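Local coordinates for iron-sulfur cluster assembly protein CyaY (Psychromonas ingrahamii, PDB 4HS5) that probably takes part in iron-sulfur cluster assembly, where it may act as a regulator, and is likely to bind ferrous and ferric iron, at residues Q8-L13 against I49-P54; Q12-I17 against Y30-S35; E19-E22 against D27-Y30; T45-N50 against F94-E99; L55-L60 against G66-Y71. All blocks are in the same frame, centred on the assembly; numbering follows the deposited sequence.

Contact 1: Q8-L13 against I49-P54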
# COMPACT_ATOMS: atom_id res chain seq x y z
N GLN A 8 12.74 0.03 -7.91
CA GLN A 8 13.06 -1.23 -7.24
C GLN A 8 12.32 -1.36 -5.91
O GLN A 8 11.70 -2.40 -5.65
CB GLN A 8 14.56 -1.38 -7.02
CG GLN A 8 15.36 -1.66 -8.29
CD GLN A 8 16.84 -1.70 -8.02
OE1 GLN A 8 17.35 -0.96 -7.17
NE2 GLN A 8 17.55 -2.55 -8.75
N LEU A 9 12.38 -0.32 -5.09
CA LEU A 9 11.72 -0.34 -3.79
C LEU A 9 10.20 -0.38 -3.91
O LEU A 9 9.53 -1.10 -3.17
CB LEU A 9 12.16 0.87 -2.97
CG LEU A 9 13.61 0.77 -2.53
CD1 LEU A 9 14.09 2.11 -2.03
CD2 LEU A 9 13.76 -0.28 -1.43
N ALA A 10 9.64 0.38 -4.84
CA ALA A 10 8.20 0.39 -5.01
C ALA A 10 7.71 -0.95 -5.56
O ALA A 10 6.63 -1.42 -5.17
CB ALA A 10 7.76 1.55 -5.90
N ASP A 11 8.48 -1.57 -6.45
CA ASP A 11 8.17 -2.92 -6.93
C ASP A 11 8.17 -3.92 -5.79
O ASP A 11 7.28 -4.77 -5.71
CB ASP A 11 9.15 -3.38 -8.01
CG ASP A 11 8.89 -2.75 -9.36
OD1 ASP A 11 7.86 -2.07 -9.52
OD2 ASP A 11 9.73 -2.94 -10.27
N GLN A 12 9.18 -3.84 -4.93
CA GLN A 12 9.24 -4.71 -3.76
C GLN A 12 8.00 -4.51 -2.90
O GLN A 12 7.41 -5.47 -2.41
CB GLN A 12 10.52 -4.46 -2.96
CG GLN A 12 11.77 -5.04 -3.64
CD GLN A 12 13.03 -4.81 -2.86
OE1 GLN A 12 13.06 -4.03 -1.90
NE2 GLN A 12 14.11 -5.49 -3.26
N LEU A 13 7.59 -3.26 -2.71
CA LEU A 13 6.39 -2.97 -1.94
C LEU A 13 5.14 -3.58 -2.57
O LEU A 13 4.35 -4.22 -1.89
CB LEU A 13 6.20 -1.47 -1.79
CG LEU A 13 4.97 -1.01 -1.01
CD1 LEU A 13 4.95 -1.56 0.41
CD2 LEU A 13 4.89 0.53 -1.02
N ILE A 49 -3.55 2.49 -4.44
CA ILE A 49 -2.14 2.75 -4.19
C ILE A 49 -1.52 3.26 -5.48
O ILE A 49 -1.83 2.77 -6.57
CB ILE A 49 -1.44 1.48 -3.68
CG1 ILE A 49 -2.03 1.09 -2.34
CG2 ILE A 49 0.06 1.69 -3.55
CD1 ILE A 49 -1.81 -0.35 -1.98
N ASN A 50 -0.68 4.27 -5.37
CA ASN A 50 -0.07 4.87 -6.55
C ASN A 50 1.40 5.12 -6.29
O ASN A 50 1.84 5.21 -5.15
CB ASN A 50 -0.79 6.17 -6.88
CG ASN A 50 -0.62 6.57 -8.32
OD1 ASN A 50 0.30 6.13 -9.00
ND2 ASN A 50 -1.51 7.44 -8.79
N ARG A 51 2.18 5.18 -7.36
CA ARG A 51 3.59 5.55 -7.25
C ARG A 51 3.76 6.90 -7.89
O ARG A 51 3.18 7.18 -8.95
CB ARG A 51 4.49 4.53 -7.94
CG ARG A 51 4.59 3.21 -7.23
CD ARG A 51 4.50 2.06 -8.22
NE ARG A 51 5.74 1.81 -8.94
CZ ARG A 51 6.36 0.63 -8.96
NH1 ARG A 51 5.84 -0.40 -8.30
NH2 ARG A 51 7.49 0.48 -9.65
N GLN A 52 4.52 7.77 -7.25
CA GLN A 52 4.82 9.04 -7.86
C GLN A 52 6.32 9.16 -8.01
O GLN A 52 7.01 9.64 -7.10
CB GLN A 52 4.23 10.18 -7.04
CG GLN A 52 2.70 10.09 -6.87
CD GLN A 52 1.91 10.12 -8.18
OE1 GLN A 52 2.47 10.13 -9.28
NE2 GLN A 52 0.59 10.14 -8.06
N GLN A 53 6.81 8.70 -9.16
CA GLN A 53 8.24 8.60 -9.43
C GLN A 53 9.04 9.89 -9.25
O GLN A 53 10.09 9.87 -8.62
CB GLN A 53 8.50 8.01 -10.82
CG GLN A 53 9.97 7.67 -11.07
CD GLN A 53 10.42 8.03 -12.47
OE1 GLN A 53 10.94 7.19 -13.21
NE2 GLN A 53 10.24 9.29 -12.84
N PRO A 54 8.56 11.02 -9.79
CA PRO A 54 9.38 12.22 -9.60
C PRO A 54 9.50 12.67 -8.14
O PRO A 54 10.42 13.42 -7.80
CB PRO A 54 8.66 13.29 -10.44
CG PRO A 54 7.28 12.77 -10.65
CD PRO A 54 7.40 11.28 -10.67

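Contact 2: Q12-I17 against Y30-S35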
# COMPACT_ATOMS: atom_id res chain seq x y z
N GLN A 12 9.18 -3.84 -4.93
CA GLN A 12 9.24 -4.71 -3.76
C GLN A 12 8.00 -4.51 -2.90
O GLN A 12 7.41 -5.47 -2.41
CB GLN A 12 10.52 -4.46 -2.96
CG GLN A 12 11.77 -5.04 -3.64
CD GLN A 12 13.03 -4.81 -2.86
OE1 GLN A 12 13.06 -4.03 -1.90
NE2 GLN A 12 14.11 -5.49 -3.26
N LEU A 13 7.59 -3.26 -2.71
CA LEU A 13 6.39 -2.97 -1.94
C LEU A 13 5.14 -3.58 -2.57
O LEU A 13 4.35 -4.22 -1.89
CB LEU A 13 6.20 -1.47 -1.79
CG LEU A 13 4.97 -1.01 -1.01
CD1 LEU A 13 4.95 -1.56 0.41
CD2 LEU A 13 4.89 0.53 -1.02
N TYR A 14 4.96 -3.37 -3.87
CA TYR A 14 3.77 -3.86 -4.54
C TYR A 14 3.73 -5.37 -4.48
O TYR A 14 2.70 -5.95 -4.17
CB TYR A 14 3.72 -3.40 -6.00
CG TYR A 14 3.18 -2.02 -6.21
CD1 TYR A 14 3.23 -1.06 -5.22
CD2 TYR A 14 2.59 -1.68 -7.43
CE1 TYR A 14 2.73 0.22 -5.43
CE2 TYR A 14 2.09 -0.41 -7.64
CZ TYR A 14 2.15 0.53 -6.64
OH TYR A 14 1.64 1.79 -6.84
N GLN A 15 4.85 -6.02 -4.75
CA GLN A 15 4.86 -7.48 -4.67
C GLN A 15 4.66 -7.99 -3.24
O GLN A 15 4.02 -9.03 -3.06
CB GLN A 15 6.13 -8.06 -5.28
CG GLN A 15 6.22 -7.85 -6.78
CD GLN A 15 7.17 -8.82 -7.44
OE1 GLN A 15 8.28 -9.05 -6.96
NE2 GLN A 15 6.74 -9.39 -8.56
N LYS A 16 5.18 -7.28 -2.25
CA LYS A 16 4.95 -7.63 -0.83
C LYS A 16 3.46 -7.55 -0.51
O LYS A 16 2.91 -8.43 0.14
CB LYS A 16 5.75 -6.70 0.08
CG LYS A 16 5.67 -7.02 1.57
CD LYS A 16 6.63 -6.10 2.33
CE LYS A 16 6.79 -6.51 3.79
NZ LYS A 16 7.89 -7.50 4.00
N ILE A 17 2.80 -6.52 -1.01
CA ILE A 17 1.38 -6.37 -0.75
C ILE A 17 0.63 -7.55 -1.37
O ILE A 17 -0.21 -8.16 -0.71
CB ILE A 17 0.84 -5.04 -1.28
CG1 ILE A 17 1.40 -3.88 -0.46
CG2 ILE A 17 -0.68 -5.02 -1.25
CD1 ILE A 17 1.20 -2.52 -1.13
N TYR A 30 -6.69 -7.78 -6.10
CA TYR A 30 -5.72 -6.75 -6.47
C TYR A 30 -5.49 -6.69 -7.97
O TYR A 30 -5.46 -7.71 -8.66
CB TYR A 30 -4.39 -6.93 -5.73
CG TYR A 30 -3.71 -8.26 -5.91
CD1 TYR A 30 -2.89 -8.51 -7.00
CD2 TYR A 30 -3.86 -9.27 -4.96
CE1 TYR A 30 -2.26 -9.72 -7.16
CE2 TYR A 30 -3.24 -10.49 -5.11
CZ TYR A 30 -2.43 -10.71 -6.21
OH TYR A 30 -1.82 -11.92 -6.35
N ASP A 31 -5.35 -5.47 -8.49
CA ASP A 31 -5.01 -5.32 -9.90
C ASP A 31 -4.04 -4.16 -10.07
O ASP A 31 -4.25 -3.07 -9.52
CB ASP A 31 -6.27 -5.08 -10.74
CG ASP A 31 -5.96 -4.98 -12.22
OD1 ASP A 31 -5.34 -5.92 -12.75
OD2 ASP A 31 -6.31 -3.95 -12.84
N GLN A 32 -2.96 -4.40 -10.83
CA GLN A 32 -2.07 -3.31 -11.19
C GLN A 32 -2.37 -2.80 -12.60
O GLN A 32 -2.47 -3.58 -13.55
CB GLN A 32 -0.59 -3.69 -11.06
CG GLN A 32 0.34 -2.49 -11.25
CD GLN A 32 1.79 -2.79 -10.89
OE1 GLN A 32 2.12 -3.88 -10.45
NE2 GLN A 32 2.66 -1.80 -11.09
N ASN A 33 -2.53 -1.49 -12.71
CA ASN A 33 -2.79 -0.82 -13.97
C ASN A 33 -1.82 0.35 -14.05
O ASN A 33 -2.04 1.39 -13.42
CB ASN A 33 -4.25 -0.35 -13.99
CG ASN A 33 -4.57 0.48 -15.20
OD1 ASN A 33 -4.01 0.29 -16.28
ND2 ASN A 33 -5.49 1.43 -15.04
N GLY A 34 -0.75 0.19 -14.82
CA GLY A 34 0.31 1.18 -14.82
C GLY A 34 0.95 1.26 -13.45
O GLY A 34 1.44 0.27 -12.91
N SER A 35 0.93 2.45 -12.86
CA SER A 35 1.51 2.68 -11.55
C SER A 35 0.51 2.46 -10.42
O SER A 35 0.87 2.52 -9.25
CB SER A 35 2.04 4.11 -11.46
OG SER A 35 3.08 4.32 -12.40

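Contact 3: E19-E22 against D27-Y30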
# COMPACT_ATOMS: atom_id res chain seq x y z
N GLU A 19 1.83 -10.59 -2.31
CA GLU A 19 2.19 -11.83 -1.65
C GLU A 19 1.52 -11.97 -0.28
O GLU A 19 1.04 -13.06 0.05
CB GLU A 19 3.71 -11.94 -1.52
CG GLU A 19 4.19 -13.28 -1.01
CD GLU A 19 4.06 -13.37 0.48
OE1 GLU A 19 4.09 -12.31 1.13
OE2 GLU A 19 3.91 -14.49 1.01
N LYS A 20 1.49 -10.89 0.51
CA LYS A 20 0.90 -10.94 1.85
C LYS A 20 -0.60 -11.18 1.80
O LYS A 20 -1.15 -11.84 2.69
CB LYS A 20 1.20 -9.69 2.65
CG LYS A 20 2.65 -9.58 3.12
CD LYS A 20 2.97 -10.62 4.19
CE LYS A 20 4.47 -10.67 4.45
NZ LYS A 20 4.82 -11.41 5.69
N ILE A 21 -1.27 -10.64 0.79
CA ILE A 21 -2.68 -10.93 0.53
C ILE A 21 -2.88 -12.42 0.23
O ILE A 21 -3.75 -13.06 0.82
CB ILE A 21 -3.23 -10.06 -0.63
CG1 ILE A 21 -3.45 -8.62 -0.16
CG2 ILE A 21 -4.54 -10.60 -1.14
CD1 ILE A 21 -3.70 -7.65 -1.28
N GLU A 22 -2.06 -12.98 -0.67
CA GLU A 22 -2.19 -14.39 -1.05
C GLU A 22 -1.94 -15.28 0.15
O GLU A 22 -2.58 -16.32 0.33
CB GLU A 22 -1.18 -14.73 -2.16
CG GLU A 22 -1.44 -14.06 -3.50
CD GLU A 22 -2.72 -14.52 -4.18
OE1 GLU A 22 -3.29 -15.56 -3.78
OE2 GLU A 22 -3.16 -13.85 -5.13
N ASP A 27 -9.96 -12.26 1.36
CA ASP A 27 -10.73 -11.96 0.16
C ASP A 27 -10.50 -10.52 -0.24
O ASP A 27 -11.34 -9.64 -0.03
CB ASP A 27 -12.22 -12.22 0.41
CG ASP A 27 -12.50 -13.66 0.76
OD1 ASP A 27 -13.06 -13.89 1.84
OD2 ASP A 27 -12.14 -14.55 -0.04
N VAL A 28 -9.32 -10.29 -0.79
CA VAL A 28 -8.94 -9.00 -1.32
C VAL A 28 -8.49 -9.20 -2.75
O VAL A 28 -7.54 -9.96 -3.01
CB VAL A 28 -7.81 -8.39 -0.50
CG1 VAL A 28 -7.45 -7.03 -1.05
CG2 VAL A 28 -8.21 -8.27 0.96
N ASP A 29 -9.16 -8.55 -3.69
CA ASP A 29 -8.73 -8.58 -5.09
C ASP A 29 -7.70 -7.49 -5.30
O ASP A 29 -7.80 -6.41 -4.71
CB ASP A 29 -9.91 -8.41 -6.05
CG ASP A 29 -10.73 -9.68 -6.21
OD1 ASP A 29 -10.18 -10.78 -5.95
OD2 ASP A 29 -11.91 -9.59 -6.60
N TYR A 30 -6.69 -7.78 -6.10
CA TYR A 30 -5.72 -6.75 -6.47
C TYR A 30 -5.49 -6.69 -7.97
O TYR A 30 -5.46 -7.71 -8.66
CB TYR A 30 -4.39 -6.93 -5.73
CG TYR A 30 -3.71 -8.26 -5.91
CD1 TYR A 30 -2.89 -8.51 -7.00
CD2 TYR A 30 -3.86 -9.27 -4.96
CE1 TYR A 30 -2.26 -9.72 -7.16
CE2 TYR A 30 -3.24 -10.49 -5.11
CZ TYR A 30 -2.43 -10.71 -6.21
OH TYR A 30 -1.82 -11.92 -6.35

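Contact 4: T45-N50 against F94-E99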
# COMPACT_ATOMS: atom_id res chain seq x y z
N THR A 45 -15.90 -1.75 -1.60
CA THR A 45 -15.01 -0.63 -1.30
C THR A 45 -13.61 -0.93 -1.82
O THR A 45 -13.28 -2.08 -2.14
CB THR A 45 -14.97 -0.27 0.21
OG1 THR A 45 -14.39 -1.34 0.97
CG2 THR A 45 -16.38 0.03 0.72
N LYS A 46 -12.78 0.10 -1.91
CA LYS A 46 -11.45 -0.06 -2.49
C LYS A 46 -10.39 0.72 -1.72
O LYS A 46 -10.69 1.62 -0.94
CB LYS A 46 -11.44 0.44 -3.94
CG LYS A 46 -12.38 -0.27 -4.88
CD LYS A 46 -12.36 0.42 -6.23
CE LYS A 46 -13.31 -0.23 -7.22
NZ LYS A 46 -13.21 0.41 -8.58
N LEU A 47 -9.13 0.36 -1.96
CA LEU A 47 -7.99 1.18 -1.57
C LEU A 47 -7.19 1.37 -2.83
O LEU A 47 -7.03 0.45 -3.62
CB LEU A 47 -7.13 0.48 -0.52
CG LEU A 47 -7.79 0.24 0.85
CD1 LEU A 47 -6.91 -0.56 1.78
CD2 LEU A 47 -8.15 1.56 1.47
N ILE A 48 -6.67 2.58 -3.05
CA ILE A 48 -5.94 2.85 -4.27
C ILE A 48 -4.52 3.23 -3.90
O ILE A 48 -4.30 4.18 -3.15
CB ILE A 48 -6.55 4.00 -5.07
CG1 ILE A 48 -8.02 3.72 -5.36
CG2 ILE A 48 -5.79 4.19 -6.38
CD1 ILE A 48 -8.78 4.95 -5.82
N ILE A 49 -3.55 2.49 -4.44
CA ILE A 49 -2.14 2.75 -4.19
C ILE A 49 -1.52 3.26 -5.48
O ILE A 49 -1.83 2.77 -6.57
CB ILE A 49 -1.44 1.48 -3.68
CG1 ILE A 49 -2.03 1.09 -2.34
CG2 ILE A 49 0.06 1.69 -3.55
CD1 ILE A 49 -1.81 -0.35 -1.98
N ASN A 50 -0.68 4.27 -5.37
CA ASN A 50 -0.07 4.87 -6.55
C ASN A 50 1.40 5.12 -6.29
O ASN A 50 1.84 5.21 -5.15
CB ASN A 50 -0.79 6.17 -6.88
CG ASN A 50 -0.62 6.57 -8.32
OD1 ASN A 50 0.30 6.13 -9.00
ND2 ASN A 50 -1.51 7.44 -8.79
N PHE A 94 -8.74 -3.62 7.64
CA PHE A 94 -9.64 -4.05 8.71
C PHE A 94 -10.75 -3.04 8.95
O PHE A 94 -11.90 -3.41 9.22
CB PHE A 94 -8.88 -4.30 10.02
CG PHE A 94 -9.75 -4.85 11.11
CD1 PHE A 94 -10.10 -6.19 11.11
CD2 PHE A 94 -10.26 -4.03 12.10
CE1 PHE A 94 -10.93 -6.72 12.10
CE2 PHE A 94 -11.10 -4.53 13.08
CZ PHE A 94 -11.43 -5.88 13.08
N LYS A 95 -10.42 -1.75 8.89
CA LYS A 95 -11.37 -0.70 9.23
C LYS A 95 -12.43 -0.52 8.15
O LYS A 95 -13.55 -0.11 8.45
CB LYS A 95 -10.61 0.61 9.52
CG LYS A 95 -11.32 1.91 9.20
CD LYS A 95 -10.33 3.07 9.33
CE LYS A 95 -9.09 2.86 8.45
NZ LYS A 95 -9.21 3.50 7.10
N GLN A 96 -12.11 -0.87 6.91
CA GLN A 96 -13.07 -0.78 5.81
C GLN A 96 -13.83 -2.07 5.58
O GLN A 96 -14.93 -2.05 5.01
CB GLN A 96 -12.37 -0.42 4.50
CG GLN A 96 -11.89 1.00 4.44
CD GLN A 96 -11.46 1.41 3.05
OE1 GLN A 96 -11.75 0.72 2.06
NE2 GLN A 96 -10.79 2.55 2.96
N SER A 97 -13.26 -3.19 5.99
CA SER A 97 -13.77 -4.49 5.57
C SER A 97 -13.72 -5.61 6.62
O SER A 97 -14.20 -6.72 6.38
CB SER A 97 -13.02 -4.94 4.33
OG SER A 97 -11.68 -5.26 4.67
N LYS A 98 -13.12 -5.32 7.77
CA LYS A 98 -13.05 -6.28 8.89
C LYS A 98 -12.31 -7.60 8.64
O LYS A 98 -12.48 -8.57 9.39
CB LYS A 98 -14.44 -6.54 9.49
CG LYS A 98 -15.15 -5.28 9.96
CD LYS A 98 -14.28 -4.47 10.91
CE LYS A 98 -14.75 -3.02 10.96
NZ LYS A 98 -13.85 -2.17 11.78
N GLU A 99 -11.44 -7.66 7.63
CA GLU A 99 -10.59 -8.83 7.50
C GLU A 99 -9.17 -8.44 7.86
O GLU A 99 -8.83 -7.25 7.90
CB GLU A 99 -10.65 -9.43 6.10
CG GLU A 99 -10.71 -10.94 6.01
CD GLU A 99 -10.97 -11.40 4.58
OE1 GLU A 99 -10.88 -10.56 3.66
OE2 GLU A 99 -11.24 -12.60 4.37

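Contact 5: L55-L60 against G66-Y71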
# COMPACT_ATOMS: atom_id res chain seq x y z
N LEU A 55 8.60 12.20 -7.28
CA LEU A 55 8.58 12.59 -5.88
C LEU A 55 9.21 11.50 -5.01
O LEU A 55 9.45 11.68 -3.81
CB LEU A 55 7.13 12.81 -5.45
CG LEU A 55 6.39 13.85 -6.29
CD1 LEU A 55 4.91 13.54 -6.36
CD2 LEU A 55 6.61 15.20 -5.68
N HIS A 56 9.48 10.35 -5.63
CA HIS A 56 9.88 9.14 -4.93
C HIS A 56 8.97 8.79 -3.76
O HIS A 56 9.43 8.34 -2.72
CB HIS A 56 11.34 9.24 -4.48
CG HIS A 56 12.29 9.44 -5.62
ND1 HIS A 56 13.51 10.05 -5.46
CD2 HIS A 56 12.21 9.09 -6.92
CE1 HIS A 56 14.14 10.08 -6.62
NE2 HIS A 56 13.37 9.50 -7.53
N GLN A 57 7.66 8.99 -3.94
CA GLN A 57 6.68 8.63 -2.93
C GLN A 57 5.73 7.56 -3.41
O GLN A 57 5.47 7.43 -4.60
CB GLN A 57 5.86 9.84 -2.50
CG GLN A 57 6.64 10.87 -1.69
CD GLN A 57 5.75 11.97 -1.16
OE1 GLN A 57 4.77 12.36 -1.79
NE2 GLN A 57 6.08 12.46 0.03
N VAL A 58 5.22 6.78 -2.46
CA VAL A 58 4.09 5.90 -2.72
C VAL A 58 2.90 6.58 -2.05
O VAL A 58 3.03 7.17 -0.97
CB VAL A 58 4.33 4.49 -2.15
CG1 VAL A 58 3.04 3.69 -2.10
CG2 VAL A 58 5.40 3.74 -2.97
N TRP A 59 1.74 6.53 -2.71
CA TRP A 59 0.51 7.12 -2.17
C TRP A 59 -0.53 6.05 -1.88
O TRP A 59 -0.55 5.00 -2.53
CB TRP A 59 -0.07 8.17 -3.11
CG TRP A 59 0.77 9.41 -3.27
CD1 TRP A 59 2.03 9.62 -2.80
CD2 TRP A 59 0.39 10.62 -3.96
NE1 TRP A 59 2.47 10.88 -3.14
CE2 TRP A 59 1.48 11.51 -3.86
CE3 TRP A 59 -0.75 11.02 -4.64
CZ2 TRP A 59 1.46 12.79 -4.42
CZ3 TRP A 59 -0.78 12.29 -5.21
CH2 TRP A 59 0.32 13.16 -5.09
N LEU A 60 -1.37 6.30 -0.88
CA LEU A 60 -2.50 5.43 -0.56
C LEU A 60 -3.74 6.27 -0.34
O LEU A 60 -3.72 7.21 0.45
CB LEU A 60 -2.22 4.65 0.72
CG LEU A 60 -3.43 3.93 1.33
CD1 LEU A 60 -3.87 2.79 0.45
CD2 LEU A 60 -3.09 3.41 2.73
N GLY A 66 -6.17 10.86 1.42
CA GLY A 66 -4.96 10.48 0.70
C GLY A 66 -3.80 10.52 1.67
O GLY A 66 -3.76 11.35 2.59
N HIS A 67 -2.85 9.62 1.48
CA HIS A 67 -1.68 9.52 2.33
C HIS A 67 -0.44 9.40 1.46
O HIS A 67 -0.45 8.66 0.48
CB HIS A 67 -1.79 8.28 3.23
CG HIS A 67 -2.94 8.34 4.18
ND1 HIS A 67 -2.84 8.94 5.42
CD2 HIS A 67 -4.21 7.90 4.08
CE1 HIS A 67 -4.00 8.85 6.04
NE2 HIS A 67 -4.85 8.23 5.24
N HIS A 68 0.62 10.13 1.82
CA HIS A 68 1.83 10.15 1.00
C HIS A 68 3.01 9.66 1.83
O HIS A 68 3.22 10.12 2.95
CB HIS A 68 2.12 11.57 0.50
CG HIS A 68 1.05 12.13 -0.38
ND1 HIS A 68 1.09 13.41 -0.88
CD2 HIS A 68 -0.08 11.57 -0.87
CE1 HIS A 68 0.02 13.63 -1.62
NE2 HIS A 68 -0.71 12.52 -1.64
N TYR A 69 3.78 8.73 1.28
CA TYR A 69 4.83 8.08 2.06
C TYR A 69 6.19 8.24 1.43
O TYR A 69 6.34 8.12 0.22
CB TYR A 69 4.53 6.59 2.20
CG TYR A 69 3.21 6.28 2.83
CD1 TYR A 69 3.12 5.94 4.18
CD2 TYR A 69 2.04 6.32 2.08
CE1 TYR A 69 1.90 5.67 4.76
CE2 TYR A 69 0.82 6.03 2.64
CZ TYR A 69 0.75 5.70 3.97
OH TYR A 69 -0.47 5.44 4.52
N ASP A 70 7.19 8.51 2.28
CA ASP A 70 8.61 8.50 1.89
C ASP A 70 9.29 7.24 2.42
O ASP A 70 8.88 6.69 3.43
CB ASP A 70 9.33 9.70 2.50
CG ASP A 70 8.74 11.02 2.07
OD1 ASP A 70 8.81 11.33 0.87
OD2 ASP A 70 8.22 11.73 2.96
N TYR A 71 10.35 6.81 1.75
CA TYR A 71 11.11 5.66 2.22
C TYR A 71 12.13 6.11 3.27
O TYR A 71 13.07 6.85 2.95
CB TYR A 71 11.81 4.96 1.05
CG TYR A 71 12.47 3.66 1.41
CD1 TYR A 71 13.83 3.61 1.68
CD2 TYR A 71 11.74 2.48 1.49
CE1 TYR A 71 14.44 2.41 2.01
CE2 TYR A 71 12.34 1.28 1.83
CZ TYR A 71 13.69 1.25 2.08
OH TYR A 71 14.30 0.06 2.42
O HOH W 1 11.14 8.24 -0.64

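Contact 1: Q8-L13 against I49-P54
Arg51 reaches out of its strand and joins Asp11 in a salt bridge, a worked example of a helix tied to a sheet through one long cationic side chain. The guanidinium comes end-on, and both terminal nitrogens grip the same oxygen. Arg51 NH2 lies 2.6 Å from Asp11 OD1, with an N-H...O angle of 149°. Arg51 NH1 lies 2.9 Å from Asp11 OD1 in a more bent bond. OD1 sits close to the guanidinium plane. It offers NH1 its anti lone pair, whereas NH2 approaches from above the carboxylate, the two flat groups being turned 45° apart.

The second interaction is van der Waals packing: Ala10 CB rests over the centre of one guanidinium face, 3.5 Å from Arg51 CZ, and the aliphatic part follows, with Arg51 CG 3.8 Å from Ala10 CB. Bends at chi2 and chi3 lay the arginine chain past this methyl group and turn its end toward the carboxylate. A leucine in place of Arg51 would probably leave the Asp11 carboxylate without its charged mate and Ala10 without its flat cover.

Arg51 also makes a cation-pi contact with Tyr14 and touches Ile7, so helix 3-24 meets it at several points. Nearby, Leu13 and Ile49 both touch Val58 of strand 57-61 and Phe85 of helix 85-97.

Contact 2: Q12-I17 against Y30-S35
Tyr14 and Gln32 are the closest pair along the backbones, their CA atoms 8.9 Å apart, a gap between helix 12-17 and strand 30-33 bridged here by the long side chains of these two residues. Tyr14 does most of the spanning. With CG beside the backbone N and anti to the carbonyl carbon (chi1 -83°), its ring is directed at the turn after the strand, and its hydroxyl donates to the backbone carbonyl of Ser35, OH to O 2.6 Å. The bond runs nearly along the C=O axis, at 161°, and the oxygen lies at the edge of the ring. In the frataxin fold an antiparallel sheet is covered on one face by two helices; here helix 3-24 reaches the tight turn between the first two strands, 28-33 and 36-41.

Gln32 meets another part of the same ring edge. Its extended chain crosses Tyr14 at about a right angle, bringing CD to 3.7 Å from Tyr14 CD2 with the amide and ring planes 69° apart. The amide is held from within the turn, since Gln32 NE2 donates to Gly34 O at 3.0 Å. On its inner side Tyr14 packs against Leu37 and Ile49, whereas Gln32 and Ser35 lie on the solvent side of the contact.

Contact 3: E19-E22 against D27-Y30
Ile21 packs on Val28 and Tyr30 where the first helix of the frataxin alpha-beta sandwich turns back into the edge strand 28-33. The tight part is mainly apolar. Ile21 sets two branches against the strand: CD1 lies 3.8 Å from Val28 CG1 and 4.0 Å from Tyr30 CD2, while CG2 rests against the backbone carbonyl of Val28, 3.6 Å from Val28 O. Leu39 of the adjoining strand touches Ile21, Val28 and Tyr30 and extends this buried patch.

The outer side is polar and more exposed. Tyr30 CG stands in the crowded position between the backbone N and the carbonyl carbon (chi1 57°), which directs the ring toward Glu22. The glutamate, bent at chi2, crosses it at about a right angle. A phenylalanine in place of Tyr30 would probably keep the touch with Ile21 but leave the Glu22 carboxylate without this donor and freer to turn. Tyr30 OH donates to Glu22 OE2 at 2.6 Å, meeting the anti lone pair of that oxygen.

Contact 4: T45-N50 against F94-E99
Gln96 is presented to Thr45 and Leu47 by a helix end that holds the shortest sound polar bond here, Lys98 N to Phe94 O at 2.7 Å. Lys98 then leaves helical geometry with a positive phi of 62°.

Across the contact the work falls to Gln96. Its CG stands anti to the carbonyl carbon (chi1 -72°), and the chain then runs extended, laying the amide over the start of strand 46-52. Leu47 meets the amide with one methyl, CD2, at 3.7 Å from Gln96 CD. The carbonyl of Lys46 passes beside the same group, Lys46 O lying 4.1 Å from Gln96 CD. Nearer the helix, Thr45 OG1 comes within 4.2 Å of Gln96 CB. The hydroxyl finds its polar partner in Asn43, OG1 bonding to OD1, and ND2 of that asparagine bonds to Gln96 O, so one loop residue links both segments.

In the sandwich, this is where the end of helix 85-97 passes over the beginning of strand 46-52. Leu47 continues inward against Leu89, Ala92 and Ile93 of that helix and Leu60 of strand 57-61, while Gln96 also touches Phe41 of strand 36-41.

Contact 5: L55-L60 against G66-Y71
Gln57 lies along Tyr69 and Asp70 of the partner strand, from CB to its amide. CB lies 3.3 Å from Tyr69 O, and CG comes 3.4 Å from Asp70 OD1 as the two side chains run side by side. CD is 4.0 Å from His68 CB. At the tip the amide is held at both ends: Gln57 OE1 accepts from Trp59 NE1 at 3.1 Å, and Gln57 NE2 donates to Asp70 OD1 at 3.1 Å, bonding Asp79 OD2 as well.

Trp59, thus steadied, offers its face to His68 in a nearly parallel stack, the five-membered ring and imidazole centroids 3.4 Å apart and the planes 8° apart. On the sheet face turned toward the helices, Leu60 CB packs 3.9 Å from Tyr69 CE2.

Paired backbone bonds join Val58 with Tyr69 and Leu60 with His67, flanking the non-hydrogen-bonded pair Trp59-His68. A water bridges His56 O and Tyr71 N, beside a G1 beta bulge formed by His56 and Gln57 opposite Gln52. This ladder is that of an antiparallel beta hairpin, strands 57-61 and 66-72.

In the fold
Contacts 1, 2 and 3 fasten successive parts of helix 3-24 to the sheet: contact 1 reaches strand 46-52, while contacts 2 and 3 reach strand 28-33, contact 2 at its end and the following turn. In contacts 1 and 3 a buried residue packs beside a polar bond nearer the surface; in contact 2 the buried tyrosine itself donates to an exposed turn. Contact 4 takes strand 46-52 to helix 85-97, setting buried Leu47 beside partly exposed Gln96 and Thr45. Contact 5 lies within the sheet and joins backbone pairing to a stack and side-chain bonds on its more exposed face, with buried Val58, Leu60 and Tyr69 on the other. Contacts 1 and 5 adjoin at Asn50 and Trp59.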